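Local coordinates for protein cellulase (PDB 5I2U) that probably hydrolyses the beta-1,4 glucosidic bonds of cellulose as a halotolerant glycoside hydrolase of family 5, built on a TIM barrel, at residues S31-N36 with G122-I127; W63-P68 with L94-N99; D202-A207 with R233-E238; H222-T227 with V248-G253. One frame throughout, in Å; residues are numbered along the deposited sequence.

Contact 1. Residues S31-N36 with G122-I127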
loop_
_atom_site.group_PDB
_atom_site.type_symbol
_atom_site.label_atom_id
_atom_site.label_comp_id
_atom_site.label_asym_id
_atom_site.label_seq_id
_atom_site.Cartn_x
_atom_site.Cartn_y
_atom_site.Cartn_z
ATOM N N SER A 31 -8.386 -19.180 1.172
ATOM C CA SER A 31 -7.673 -17.872 1.153
ATOM C C SER A 31 -8.333 -16.874 0.201
ATOM O O SER A 31 -9.068 -17.262 -0.707
ATOM C CB SER A 31 -6.209 -18.064 0.770
ATOM O OG SER A 31 -6.068 -18.283 -0.625
ATOM N N ILE A 32 -8.063 -15.594 0.432
ATOM C CA ILE A 32 -8.659 -14.491 -0.343
ATOM C C ILE A 32 -8.280 -14.554 -1.844
ATOM O O ILE A 32 -9.101 -14.236 -2.710
ATOM C CB ILE A 32 -8.309 -13.105 0.289
ATOM C CG1 ILE A 32 -9.189 -11.965 -0.261
ATOM C CG2 ILE A 32 -6.831 -12.756 0.131
ATOM C CD1 ILE A 32 -10.585 -11.916 0.326
ATOM N N VAL A 33 -7.049 -14.977 -2.135
ATOM C CA VAL A 33 -6.568 -15.100 -3.510
ATOM C C VAL A 33 -7.216 -16.303 -4.194
ATOM O O VAL A 33 -7.559 -16.212 -5.379
ATOM C CB VAL A 33 -5.019 -15.166 -3.594
ATOM C CG1 VAL A 33 -4.552 -15.509 -5.008
ATOM C CG2 VAL A 33 -4.423 -13.842 -3.155
ATOM N N ALA A 34 -7.375 -17.410 -3.464
ATOM C CA ALA A 34 -8.176 -18.558 -3.941
ATOM C C ALA A 34 -9.623 -18.144 -4.261
ATOM O O ALA A 34 -10.112 -18.410 -5.345
ATOM C CB ALA A 34 -8.163 -19.703 -2.925
ATOM N N GLN A 35 -10.281 -17.492 -3.305
ATOM C CA GLN A 35 -11.639 -16.964 -3.481
ATOM C C GLN A 35 -11.817 -15.948 -4.610
ATOM O O GLN A 35 -12.842 -15.978 -5.281
ATOM C CB GLN A 35 -12.124 -16.318 -2.179
ATOM N N ASN A 36 -10.849 -15.049 -4.810
ATOM C CA ASN A 36 -11.011 -13.939 -5.760
ATOM C C ASN A 36 -10.158 -13.975 -7.038
ATOM O O ASN A 36 -10.544 -13.364 -8.035
ATOM C CB ASN A 36 -10.797 -12.607 -5.045
ATOM C CG ASN A 36 -11.877 -12.311 -4.026
ATOM O OD1 ASN A 36 -12.997 -11.956 -4.379
ATOM N ND2 ASN A 36 -11.551 -12.467 -2.757
ATOM N N GLY A 122 -1.625 -17.282 0.337
ATOM C CA GLY A 122 -2.862 -16.952 -0.362
ATOM C C GLY A 122 -3.387 -15.533 -0.170
ATOM O O GLY A 122 -4.606 -15.318 -0.154
ATOM N N ILE A 123 -2.489 -14.552 -0.040
ATOM C CA ILE A 123 -2.904 -13.149 0.091
ATOM C C ILE A 123 -2.246 -12.252 -0.962
ATOM O O ILE A 123 -1.257 -12.635 -1.598
ATOM C CB ILE A 123 -2.662 -12.588 1.513
ATOM C CG1 ILE A 123 -1.177 -12.626 1.889
ATOM C CG2 ILE A 123 -3.482 -13.367 2.545
ATOM C CD1 ILE A 123 -0.802 -11.614 2.955
ATOM N N TYR A 124 -2.830 -11.063 -1.139
ATOM C CA TYR A 124 -2.343 -10.092 -2.106
ATOM C C TYR A 124 -1.167 -9.344 -1.501
ATOM O O TYR A 124 -1.050 -9.214 -0.265
ATOM C CB TYR A 124 -3.469 -9.125 -2.554
ATOM C CG TYR A 124 -4.563 -9.837 -3.329
ATOM C CD1 TYR A 124 -4.465 -10.012 -4.714
ATOM C CD2 TYR A 124 -5.672 -10.372 -2.678
ATOM C CE1 TYR A 124 -5.443 -10.694 -5.423
ATOM C CE2 TYR A 124 -6.660 -11.041 -3.381
ATOM C CZ TYR A 124 -6.532 -11.211 -4.752
ATOM O OH TYR A 124 -7.501 -11.881 -5.447
ATOM N N VAL A 125 -0.296 -8.851 -2.379
ATOM C CA VAL A 125 0.902 -8.175 -1.948
ATOM C C VAL A 125 1.178 -6.974 -2.837
ATOM O O VAL A 125 1.137 -7.076 -4.077
ATOM C CB VAL A 125 2.108 -9.143 -1.889
ATOM C CG1 VAL A 125 2.375 -9.807 -3.240
ATOM C CG2 VAL A 125 3.343 -8.418 -1.380
ATOM N N ILE A 126 1.433 -5.835 -2.194
ATOM C CA ILE A 126 1.759 -4.616 -2.904
ATOM C C ILE A 126 3.265 -4.509 -2.918
ATOM O O ILE A 126 3.892 -4.578 -1.870
ATOM C CB ILE A 126 1.136 -3.350 -2.245
ATOM C CG1 ILE A 126 -0.399 -3.416 -2.325
ATOM C CG2 ILE A 126 1.622 -2.073 -2.937
ATOM C CD1 ILE A 126 -1.095 -2.425 -1.406
ATOM N N ILE A 127 3.832 -4.356 -4.107
ATOM C CA ILE A 127 5.254 -4.083 -4.268
ATOM C C ILE A 127 5.387 -2.588 -4.438
ATOM O O ILE A 127 5.066 -2.057 -5.496
ATOM C CB ILE A 127 5.871 -4.847 -5.468
ATOM C CG1 ILE A 127 5.729 -6.369 -5.266
ATOM C CG2 ILE A 127 7.350 -4.518 -5.607
ATOM C CD1 ILE A 127 6.073 -7.184 -6.490
#

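Contact 2. Residues W63-P68 with L94-N99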
loop_
_atom_site.group_PDB
_atom_site.type_symbol
_atom_site.label_atom_id
_atom_site.label_comp_id
_atom_site.label_asym_id
_atom_site.label_seq_id
_atom_site.Cartn_x
_atom_site.Cartn_y
_atom_site.Cartn_z
ATOM N N TRP A 63 9.489 1.117 5.772
ATOM C CA TRP A 63 10.735 1.242 5.014
ATOM C C TRP A 63 11.634 0.032 5.280
ATOM O O TRP A 63 12.049 -0.169 6.417
ATOM C CB TRP A 63 11.517 2.488 5.442
ATOM C CG TRP A 63 10.833 3.783 5.306
ATOM C CD1 TRP A 63 9.886 4.304 6.137
ATOM C CD2 TRP A 63 11.078 4.778 4.312
ATOM N NE1 TRP A 63 9.490 5.542 5.698
ATOM C CE2 TRP A 63 10.212 5.859 4.580
ATOM C CE3 TRP A 63 11.924 4.850 3.203
ATOM C CZ2 TRP A 63 10.184 7.010 3.796
ATOM C CZ3 TRP A 63 11.878 5.987 2.405
ATOM C CH2 TRP A 63 11.012 7.057 2.711
ATOM N N HIS A 64 11.904 -0.789 4.267
ATOM C CA HIS A 64 12.751 -1.990 4.469
ATOM C C HIS A 64 14.134 -1.624 5.024
ATOM O O HIS A 64 14.699 -2.363 5.807
ATOM C CB HIS A 64 12.912 -2.816 3.168
ATOM C CG HIS A 64 14.050 -2.362 2.308
ATOM N ND1 HIS A 64 13.934 -1.321 1.419
ATOM C CD2 HIS A 64 15.339 -2.774 2.235
ATOM C CE1 HIS A 64 15.093 -1.112 0.825
ATOM N NE2 HIS A 64 15.964 -1.980 1.304
ATOM N N ASN A 65 14.669 -0.482 4.598
ATOM C CA ASN A 65 15.986 -0.025 5.055
ATOM C C ASN A 65 16.034 0.453 6.529
ATOM O O ASN A 65 17.136 0.642 7.070
ATOM C CB ASN A 65 16.625 0.991 4.086
ATOM C CG ASN A 65 15.683 2.117 3.658
ATOM O OD1 ASN A 65 14.496 1.904 3.468
ATOM N ND2 ASN A 65 16.240 3.306 3.434
ATOM N N LEU A 66 14.861 0.596 7.168
ATOM C CA LEU A 66 14.752 0.935 8.579
ATOM C C LEU A 66 14.361 -0.227 9.477
ATOM O O LEU A 66 14.889 -0.362 10.576
ATOM C CB LEU A 66 13.769 2.074 8.768
ATOM C CG LEU A 66 14.123 3.367 8.056
ATOM C CD1 LEU A 66 13.217 4.481 8.530
ATOM C CD2 LEU A 66 15.584 3.744 8.276
ATOM N N TRP A 67 13.427 -1.055 9.024
ATOM C CA TRP A 67 12.942 -2.190 9.809
ATOM C C TRP A 67 12.990 -3.466 8.978
ATOM O O TRP A 67 11.964 -4.129 8.799
ATOM C CB TRP A 67 11.534 -1.898 10.332
ATOM C CG TRP A 67 11.515 -0.614 11.078
ATOM C CD1 TRP A 67 12.048 -0.376 12.311
ATOM C CD2 TRP A 67 11.015 0.635 10.614
ATOM N NE1 TRP A 67 11.872 0.927 12.659
ATOM C CE2 TRP A 67 11.229 1.575 11.643
ATOM C CE3 TRP A 67 10.376 1.042 9.452
ATOM C CZ2 TRP A 67 10.823 2.911 11.537
ATOM C CZ3 TRP A 67 9.961 2.371 9.349
ATOM C CH2 TRP A 67 10.208 3.289 10.378
ATOM N N PRO A 68 14.203 -3.837 8.510
ATOM C CA PRO A 68 14.360 -5.041 7.697
ATOM C C PRO A 68 14.064 -6.361 8.403
ATOM O O PRO A 68 13.772 -7.339 7.719
ATOM C CB PRO A 68 15.831 -5.010 7.308
ATOM C CG PRO A 68 16.491 -4.316 8.456
ATOM C CD PRO A 68 15.511 -3.210 8.787
ATOM N N LEU A 94 13.381 3.972 -1.230
ATOM C CA LEU A 94 14.256 4.625 -2.205
ATOM C C LEU A 94 14.942 5.870 -1.629
ATOM O O LEU A 94 15.605 6.579 -2.361
ATOM C CB LEU A 94 13.459 4.976 -3.475
ATOM C CG LEU A 94 13.381 3.949 -4.622
ATOM C CD1 LEU A 94 14.625 3.866 -5.496
ATOM C CD2 LEU A 94 12.969 2.585 -4.078
ATOM N N GLU A 95 14.740 6.138 -0.338
ATOM C CA GLU A 95 15.296 7.295 0.360
ATOM C C GLU A 95 15.856 6.780 1.670
ATOM O O GLU A 95 15.552 5.655 2.066
ATOM C CB GLU A 95 14.231 8.383 0.676
ATOM C CG GLU A 95 13.110 8.544 -0.338
ATOM C CD GLU A 95 13.526 9.168 -1.660
ATOM O OE1 GLU A 95 14.728 9.309 -1.942
ATOM O OE2 GLU A 95 12.618 9.562 -2.420
ATOM N N ILE A 96 16.652 7.616 2.340
ATOM C CA ILE A 96 17.292 7.276 3.616
ATOM C C ILE A 96 18.414 6.257 3.329
ATOM O O ILE A 96 18.411 5.594 2.288
ATOM C CB ILE A 96 16.277 6.765 4.697
ATOM C CG1 ILE A 96 15.090 7.739 4.845
ATOM C CG2 ILE A 96 16.956 6.582 6.053
ATOM C CD1 ILE A 96 13.881 7.170 5.567
ATOM N N GLU A 97 19.404 6.218 4.220
ATOM C CA GLU A 97 20.584 5.371 4.099
ATOM C C GLU A 97 20.202 3.921 3.813
ATOM O O GLU A 97 19.217 3.414 4.346
ATOM C CB GLU A 97 21.412 5.427 5.402
ATOM C CG GLU A 97 22.243 6.697 5.624
ATOM C CD GLU A 97 21.475 7.869 6.222
ATOM O OE1 GLU A 97 20.236 7.936 6.094
ATOM O OE2 GLU A 97 22.115 8.749 6.831
ATOM N N ASP A 98 20.991 3.266 2.967
ATOM C CA ASP A 98 20.842 1.833 2.637
ATOM C C ASP A 98 19.600 1.477 1.766
ATOM O O ASP A 98 19.161 0.322 1.712
ATOM C CB ASP A 98 20.888 0.996 3.933
ATOM C CG ASP A 98 21.644 -0.298 3.775
ATOM O OD1 ASP A 98 22.491 -0.402 2.853
ATOM O OD2 ASP A 98 21.368 -1.234 4.574
ATOM N N ASN A 99 19.074 2.471 1.062
ATOM C CA ASN A 99 17.945 2.312 0.131
ATOM C C ASN A 99 18.289 1.506 -1.120
ATOM O O ASN A 99 19.433 1.096 -1.304
ATOM C CB ASN A 99 17.434 3.693 -0.278
ATOM C CG ASN A 99 18.451 4.464 -1.097
ATOM O OD1 ASN A 99 18.720 4.119 -2.243
ATOM N ND2 ASN A 99 19.028 5.506 -0.513
HETATM O O HOH W 1 18.846 3.046 6.980
HETATM O O HOH W 2 19.627 -0.963 6.951
#

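Contact 3. Residues D202-A207 with R233-E238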
loop_
_atom_site.group_PDB
_atom_site.type_symbol
_atom_site.label_atom_id
_atom_site.label_comp_id
_atom_site.label_asym_id
_atom_site.label_seq_id
_atom_site.Cartn_x
_atom_site.Cartn_y
_atom_site.Cartn_z
ATOM N N ASP A 202 -3.503 14.937 -3.908
ATOM C CA ASP A 202 -3.983 15.741 -5.041
ATOM C C ASP A 202 -4.782 14.938 -6.061
ATOM O O ASP A 202 -4.508 14.992 -7.253
ATOM C CB ASP A 202 -2.816 16.464 -5.716
ATOM C CG ASP A 202 -2.149 17.456 -4.800
ATOM O OD1 ASP A 202 -2.750 17.790 -3.762
ATOM O OD2 ASP A 202 -1.022 17.907 -5.104
ATOM N N LEU A 203 -5.802 14.237 -5.580
ATOM C CA LEU A 203 -6.703 13.485 -6.440
ATOM C C LEU A 203 -7.553 14.395 -7.324
ATOM O O LEU A 203 -7.917 14.007 -8.429
ATOM C CB LEU A 203 -7.625 12.590 -5.605
ATOM C CG LEU A 203 -6.984 11.450 -4.818
ATOM C CD1 LEU A 203 -8.038 10.821 -3.929
ATOM C CD2 LEU A 203 -6.371 10.407 -5.735
ATOM N N HIS A 204 -7.915 15.568 -6.809
ATOM C CA HIS A 204 -8.553 16.633 -7.605
ATOM C C HIS A 204 -7.765 17.066 -8.873
ATOM O O HIS A 204 -8.385 17.430 -9.877
ATOM C CB HIS A 204 -8.857 17.856 -6.725
ATOM C CG HIS A 204 -7.650 18.664 -6.355
ATOM N ND1 HIS A 204 -6.494 18.102 -5.850
ATOM C CD2 HIS A 204 -7.430 19.997 -6.395
ATOM C CE1 HIS A 204 -5.609 19.052 -5.617
ATOM N NE2 HIS A 204 -6.153 20.212 -5.938
ATOM N N LEU A 205 -6.428 17.016 -8.832
ATOM C CA LEU A 205 -5.611 17.231 -10.031
ATOM C C LEU A 205 -5.694 16.029 -10.980
ATOM O O LEU A 205 -5.766 16.189 -12.198
ATOM C CB LEU A 205 -4.149 17.517 -9.670
ATOM C CG LEU A 205 -3.821 18.814 -8.914
ATOM C CD1 LEU A 205 -2.312 19.058 -8.904
ATOM C CD2 LEU A 205 -4.546 20.033 -9.486
ATOM N N VAL A 206 -5.678 14.831 -10.405
ATOM C CA VAL A 206 -5.879 13.580 -11.158
ATOM C C VAL A 206 -7.251 13.573 -11.848
ATOM O O VAL A 206 -7.360 13.172 -13.003
ATOM C CB VAL A 206 -5.716 12.330 -10.232
ATOM C CG1 VAL A 206 -6.207 11.033 -10.890
ATOM C CG2 VAL A 206 -4.263 12.200 -9.763
ATOM N N ALA A 207 -8.285 14.008 -11.126
ATOM C CA ALA A 207 -9.657 14.075 -11.660
ATOM C C ALA A 207 -9.744 14.897 -12.950
ATOM O O ALA A 207 -10.391 14.478 -13.909
ATOM C CB ALA A 207 -10.609 14.634 -10.609
ATOM N N ARG A 233 -11.360 13.426 2.695
ATOM C CA ARG A 233 -12.446 12.488 2.360
ATOM C C ARG A 233 -13.393 13.046 1.291
ATOM O O ARG A 233 -13.843 12.307 0.406
ATOM C CB ARG A 233 -13.263 12.148 3.596
ATOM C CG ARG A 233 -12.531 11.342 4.653
ATOM C CD ARG A 233 -13.526 10.792 5.676
ATOM N NE ARG A 233 -14.100 11.849 6.515
ATOM C CZ ARG A 233 -13.590 12.306 7.662
ATOM N NH1 ARG A 233 -12.454 11.816 8.175
ATOM N NH2 ARG A 233 -14.230 13.275 8.316
ATOM N N ASP A 234 -13.682 14.348 1.393
ATOM C CA ASP A 234 -14.568 15.052 0.450
ATOM C C ASP A 234 -13.910 15.177 -0.922
ATOM O O ASP A 234 -14.553 14.914 -1.951
ATOM C CB ASP A 234 -14.924 16.455 0.966
ATOM C CG ASP A 234 -15.784 16.429 2.216
ATOM O OD1 ASP A 234 -16.628 15.520 2.361
ATOM O OD2 ASP A 234 -15.651 17.352 3.044
ATOM N N ARG A 235 -12.632 15.571 -0.921
ATOM C CA ARG A 235 -11.822 15.565 -2.139
ATOM C C ARG A 235 -11.771 14.181 -2.787
ATOM O O ARG A 235 -11.929 14.064 -3.999
ATOM C CB ARG A 235 -10.406 16.017 -1.850
ATOM C CG ARG A 235 -9.548 16.101 -3.097
ATOM C CD ARG A 235 -8.152 16.575 -2.763
ATOM N NE ARG A 235 -8.136 17.971 -2.359
ATOM C CZ ARG A 235 -7.033 18.660 -2.069
ATOM N NH1 ARG A 235 -5.829 18.084 -2.129
ATOM N NH2 ARG A 235 -7.135 19.942 -1.710
ATOM N N THR A 236 -11.560 13.146 -1.980
ATOM C CA THR A 236 -11.504 11.782 -2.502
ATOM C C THR A 236 -12.852 11.364 -3.096
ATOM O O THR A 236 -12.887 10.814 -4.197
ATOM C CB THR A 236 -11.023 10.779 -1.422
ATOM O OG1 THR A 236 -9.689 11.137 -1.010
ATOM C CG2 THR A 236 -11.012 9.359 -1.944
ATOM N N ASP A 237 -13.947 11.623 -2.377
ATOM C CA ASP A 237 -15.302 11.347 -2.891
ATOM C C ASP A 237 -15.583 12.047 -4.227
ATOM O O ASP A 237 -16.115 11.431 -5.161
ATOM C CB ASP A 237 -16.379 11.748 -1.873
ATOM C CG ASP A 237 -16.622 10.692 -0.800
ATOM O OD1 ASP A 237 -16.393 9.484 -1.037
ATOM O OD2 ASP A 237 -17.079 11.074 0.298
ATOM N N GLU A 238 -15.233 13.330 -4.298
ATOM C CA GLU A 238 -15.326 14.120 -5.538
ATOM C C GLU A 238 -14.570 13.518 -6.724
ATOM O O GLU A 238 -15.045 13.602 -7.862
ATOM C CB GLU A 238 -14.798 15.532 -5.302
#

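Contact 4. Residues H222-T227 with V248-G253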
loop_
_atom_site.group_PDB
_atom_site.type_symbol
_atom_site.label_atom_id
_atom_site.label_comp_id
_atom_site.label_asym_id
_atom_site.label_seq_id
_atom_site.Cartn_x
_atom_site.Cartn_y
_atom_site.Cartn_z
ATOM N N HIS A 222 -3.336 8.693 0.679
ATOM C CA HIS A 222 -2.795 8.448 2.014
ATOM C C HIS A 222 -3.355 9.443 3.030
ATOM O O HIS A 222 -3.356 10.649 2.794
ATOM C CB HIS A 222 -1.272 8.541 2.008
ATOM C CG HIS A 222 -0.592 7.451 1.233
ATOM N ND1 HIS A 222 0.775 7.316 1.213
ATOM C CD2 HIS A 222 -1.076 6.446 0.465
ATOM C CE1 HIS A 222 1.104 6.278 0.465
ATOM N NE2 HIS A 222 -0.000 5.735 -0.003
ATOM N N PHE A 223 -3.842 8.929 4.158
ATOM C CA PHE A 223 -4.328 9.785 5.242
ATOM C C PHE A 223 -3.760 9.339 6.583
ATOM O O PHE A 223 -3.479 8.169 6.785
ATOM C CB PHE A 223 -5.863 9.793 5.291
ATOM C CG PHE A 223 -6.459 8.514 5.789
ATOM C CD1 PHE A 223 -6.586 8.271 7.156
ATOM C CD2 PHE A 223 -6.901 7.551 4.901
ATOM C CE1 PHE A 223 -7.120 7.084 7.619
ATOM C CE2 PHE A 223 -7.438 6.363 5.361
ATOM C CZ PHE A 223 -7.552 6.127 6.718
ATOM N N TYR A 224 -3.665 10.294 7.502
ATOM C CA TYR A 224 -3.235 10.094 8.878
ATOM C C TYR A 224 -4.266 10.831 9.706
ATOM O O TYR A 224 -4.372 12.062 9.640
ATOM C CB TYR A 224 -1.803 10.566 9.091
ATOM C CG TYR A 224 -0.878 9.520 8.545
ATOM C CD1 TYR A 224 -0.586 9.469 7.180
ATOM C CD2 TYR A 224 -0.404 8.494 9.356
ATOM C CE1 TYR A 224 0.206 8.453 6.650
ATOM C CE2 TYR A 224 0.396 7.488 8.838
ATOM C CZ TYR A 224 0.694 7.470 7.482
ATOM O OH TYR A 224 1.480 6.475 6.969
ATOM N N ALA A 225 -5.060 10.058 10.437
ATOM C CA ALA A 225 -6.341 10.516 10.965
ATOM C C ALA A 225 -6.260 11.667 11.974
ATOM O O ALA A 225 -7.222 12.437 12.102
ATOM C CB ALA A 225 -7.120 9.346 11.546
ATOM N N ALA A 226 -5.134 11.796 12.676
ATOM C CA ALA A 226 -4.966 12.878 13.656
ATOM C C ALA A 226 -4.562 14.227 13.028
ATOM O O ALA A 226 -4.543 15.238 13.722
ATOM C CB ALA A 226 -3.964 12.467 14.725
ATOM N N THR A 227 -4.211 14.224 11.741
ATOM C CA THR A 227 -3.787 15.425 11.023
ATOM C C THR A 227 -4.792 15.841 9.954
ATOM O O THR A 227 -5.227 16.995 9.924
ATOM C CB THR A 227 -2.432 15.185 10.340
ATOM O OG1 THR A 227 -1.491 14.716 11.312
ATOM C CG2 THR A 227 -1.891 16.465 9.692
ATOM N N VAL A 248 -6.463 3.157 -0.918
ATOM C CA VAL A 248 -5.643 3.697 0.182
ATOM C C VAL A 248 -4.475 2.728 0.477
ATOM O O VAL A 248 -4.630 1.751 1.216
ATOM C CB VAL A 248 -6.514 3.953 1.431
ATOM C CG1 VAL A 248 -5.669 4.328 2.643
ATOM C CG2 VAL A 248 -7.534 5.051 1.129
ATOM N N SER A 249 -3.317 2.982 -0.136
ATOM C CA SER A 249 -2.164 2.079 -0.013
ATOM C C SER A 249 -1.362 2.338 1.269
ATOM O O SER A 249 -0.495 1.535 1.639
ATOM C CB SER A 249 -1.262 2.168 -1.248
ATOM O OG SER A 249 -0.742 3.466 -1.410
ATOM N N GLU A 250 -1.650 3.449 1.944
ATOM C CA GLU A 250 -1.032 3.722 3.231
ATOM C C GLU A 250 -1.909 4.642 4.043
ATOM O O GLU A 250 -2.383 5.662 3.529
ATOM C CB GLU A 250 0.313 4.393 3.021
ATOM C CG GLU A 250 1.187 4.434 4.246
ATOM C CD GLU A 250 2.420 5.255 3.997
ATOM O OE1 GLU A 250 3.271 4.817 3.186
ATOM O OE2 GLU A 250 2.517 6.339 4.608
ATOM N N CYS A 251 -2.144 4.280 5.296
ATOM C CA CYS A 251 -2.858 5.148 6.209
ATOM C C CYS A 251 -2.569 4.824 7.652
ATOM O O CYS A 251 -2.058 3.746 7.977
ATOM C CB CYS A 251 -4.383 5.093 5.965
ATOM S SG CYS A 251 -5.202 3.513 6.277
ATOM N N GLY A 252 -2.936 5.748 8.521
ATOM C CA GLY A 252 -2.809 5.533 9.960
ATOM C C GLY A 252 -3.669 6.413 10.839
ATOM O O GLY A 252 -4.339 7.346 10.363
ATOM N N GLY A 253 -3.661 6.078 12.126
ATOM C CA GLY A 253 -4.385 6.821 13.156
ATOM C C GLY A 253 -3.551 7.889 13.814
ATOM O O GLY A 253 -4.097 8.792 14.458
#

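Contact 1. Residues S31-N36 with G122-I127
The carbonyl oxygen of G122 is the polar focus here. V33 N donates to it over 3.2 Å, with an N-H...O angle of 160°, while S31 CB and I32 CG2 press against the same oxygen. The bond reaches G122 O from above its carbonyl plane and fixes the first turn of helix 32-36 to the entrance of strand 124-130, a TIM-barrel strand, at its N-terminal end. G122 has positive phi and is the C-prime residue of the Schellman motif that ends helix 104-120, so the chain turns from helix toward strand exactly where the N-terminal helix docks.

The apolar half is a CH-pi contact. V33 CG2 lies over the centre of the Y124 ring, 3.6 Å from the centroid and 12° off the normal; standing anti to the carbonyl carbon of V33 (chi1 171° for its sister methyl CG1), it is the branch turned to the ring. I32 CG2 approaches the same ring obliquely, 3.9 Å from Y124 CD2. At the ring's edge N36 CB sits 3.4 Å from Y124 OH, and this hydroxyl is hydrogen-bonded to G37 O just beyond the helix. With an alanine in place of Y124, V33 CG2 would probably lose the ring it rests on and G37 O its hydroxyl partner.

At the start of the helix and along it, two side chains close on the backbone. S31 OG accepts from A34 N, an ST motif, and the amide of N36 is held at both ends: OD1 meets N48 ND2, while ND2 gives I32 O a second donor, at 3.0 Å, beside N36 N.

Contact 2. Residues W63-P68 with L94-N99
N65 ND2 bridges two carbonyls of the facing loop, donating to E95 O at 2.8 Å and to E97 O at 3.1 Å. Both acceptors lie close to the amide plane of N65, so one NH2 group spends its two hydrogens on them and the pair of bonds fixes the rotation of the amide. The bond to E97 O is the straighter, at 166°, yet it arrives from above the plane of that carbonyl. A chi1 of 48° places N65 CG between its own N and carbonyl carbon, from where the amide reaches across. With a leucine in its place, E95 O and E97 O would probably be left without these donors and the 94-99 loop less firmly held.

Beside this polar clamp the packing is close. I96 CD1 stands over the six-membered ring of W63, 3.7 Å from its centroid and only 6° off the normal, and E95 CB comes within 3.8 Å of W63 CZ3. The carboxylate of E95 turns elsewhere, accepting from the backbone N of H132 and N133.

The outer side is wetter and looser. L66 CD2 meets I96 CG2 at 3.9 Å, and two waters span the rest: both donate to N65 O, one also to E97 O and the other to D98 OD2, while D98 OD1 is hydrogen-bonded to N103 ND2.

W63 meets H130 edge-to-face on the barrel side, and its NE1 is weakly bonded to a glycerol. These are the loops after strands 57-61 and 87-93, at the C-terminal end of the TIM barrel, where family 5 cellulases have their substrate cleft.

Contact 3. Residues D202-A207 with R233-E238
Two neighbouring helices of the outer layer of the TIM barrel pack here: helix 203-208, which precedes strand 217-224, and helix 230-241, which follows it. Their touching segments run nearly parallel, crossing at 16° with the axes 9.1 Å apart, and the chain between them supplies strand 217-224 to the barrel wall.

R235 carries most of the contact. Its guanidinium stacks on the imidazole of H204, centres 4.0 Å apart and planes 26° from parallel, with CZ displaced toward the rim of the ring. The side chain leaves its helix extended, CG anti to the backbone N (chi1 -177°), and bends only at chi3, which brings the guanidinium over the ring's face. L205 CG covers the opposite face of H204, so the imidazole is sandwiched between its own helix and the arginine. The ring's ND1 is buried by the contact and has no partner in the model.

The same guanidinium is pinned at NH1, which hydrogen-bonds to Q201 O and forms a long salt bridge with D202 OD1 at 3.5 Å. D202 occupies the N-cap position of helix 203-208 but makes no capping bond through its side chain. Its other oxygen, OD2, is hydrogen-bonded to H198 ND1, so the carboxylate lies between two basic side chains.

Deeper in, L203 and T236 both rest on M221 of strand 217-224. L203 CD1 wedges against T236, 3.9 Å from its CG2 and 3.4 Å from its OG1, the hydroxyl that is itself hydrogen-bonded to L232 O.

Contact 4. Residues H222-T227 with V248-G253
Y224 OH donates to E250 OE2 over 2.6 Å, in the plane of the tyrosine ring and on the anti side, somewhat out of the carboxylate plane. The face of that ring lies above the backbone at G252, whose missing side chain matters: a CB there would clash with the ring. E250 CB makes a CH-pi contact over the centre of the H222 ring, 3.3 Å from its centroid, and H222 NE2 donates to S249 OG at 2.8 Å, nearly in the ring plane.

Backbone bonds G252 N to F223 O and A225 N to G252 O join the two parallel barrel strands, 217-224 and 246-252. Beneath them, on the helix side, C251 CB sits over the F223 ring while SG reaches it obliquely, at 4.2 Å from the centroid.

In the next shell R89 forms a salt bridge to E250 OE1, H222 ND1 is hydrogen-bonded to E163 OE2, and E159 is bonded to S249 OG. A glycerol is hydrogen-bonded to E250 OE2, and E163 lies close to that oxygen.

Family 5 enzymes carry their nucleophile glutamate at the end of the seventh strand, where E250, the probable nucleophile, stands; the arrangement is consistent with a carboxylate oriented by Y224 and R89 toward a substrate in the cleft.

How the contacts relate
From the N terminus, contact 1 opens first and closes a long loop, bringing residues 31-36 together with the start of the third barrel strand. Contact 2 is nested inside that loop and ties the segments following the first two barrel strands at the barrel's C-terminal end. After contact 1 has closed, the chain opens contact 3 at 202-207, then contact 4 at 222-227, and returns to 233-238 before 248-253, so these two cross: one pairs outer helices, the other adjacent strands of a beta-alpha-beta unit. Contacts 1 and 4 both reach the barrel sheet, on opposite sides of the chain's centre, while the centres of contacts 2 and 4 lie about 20 Å apart.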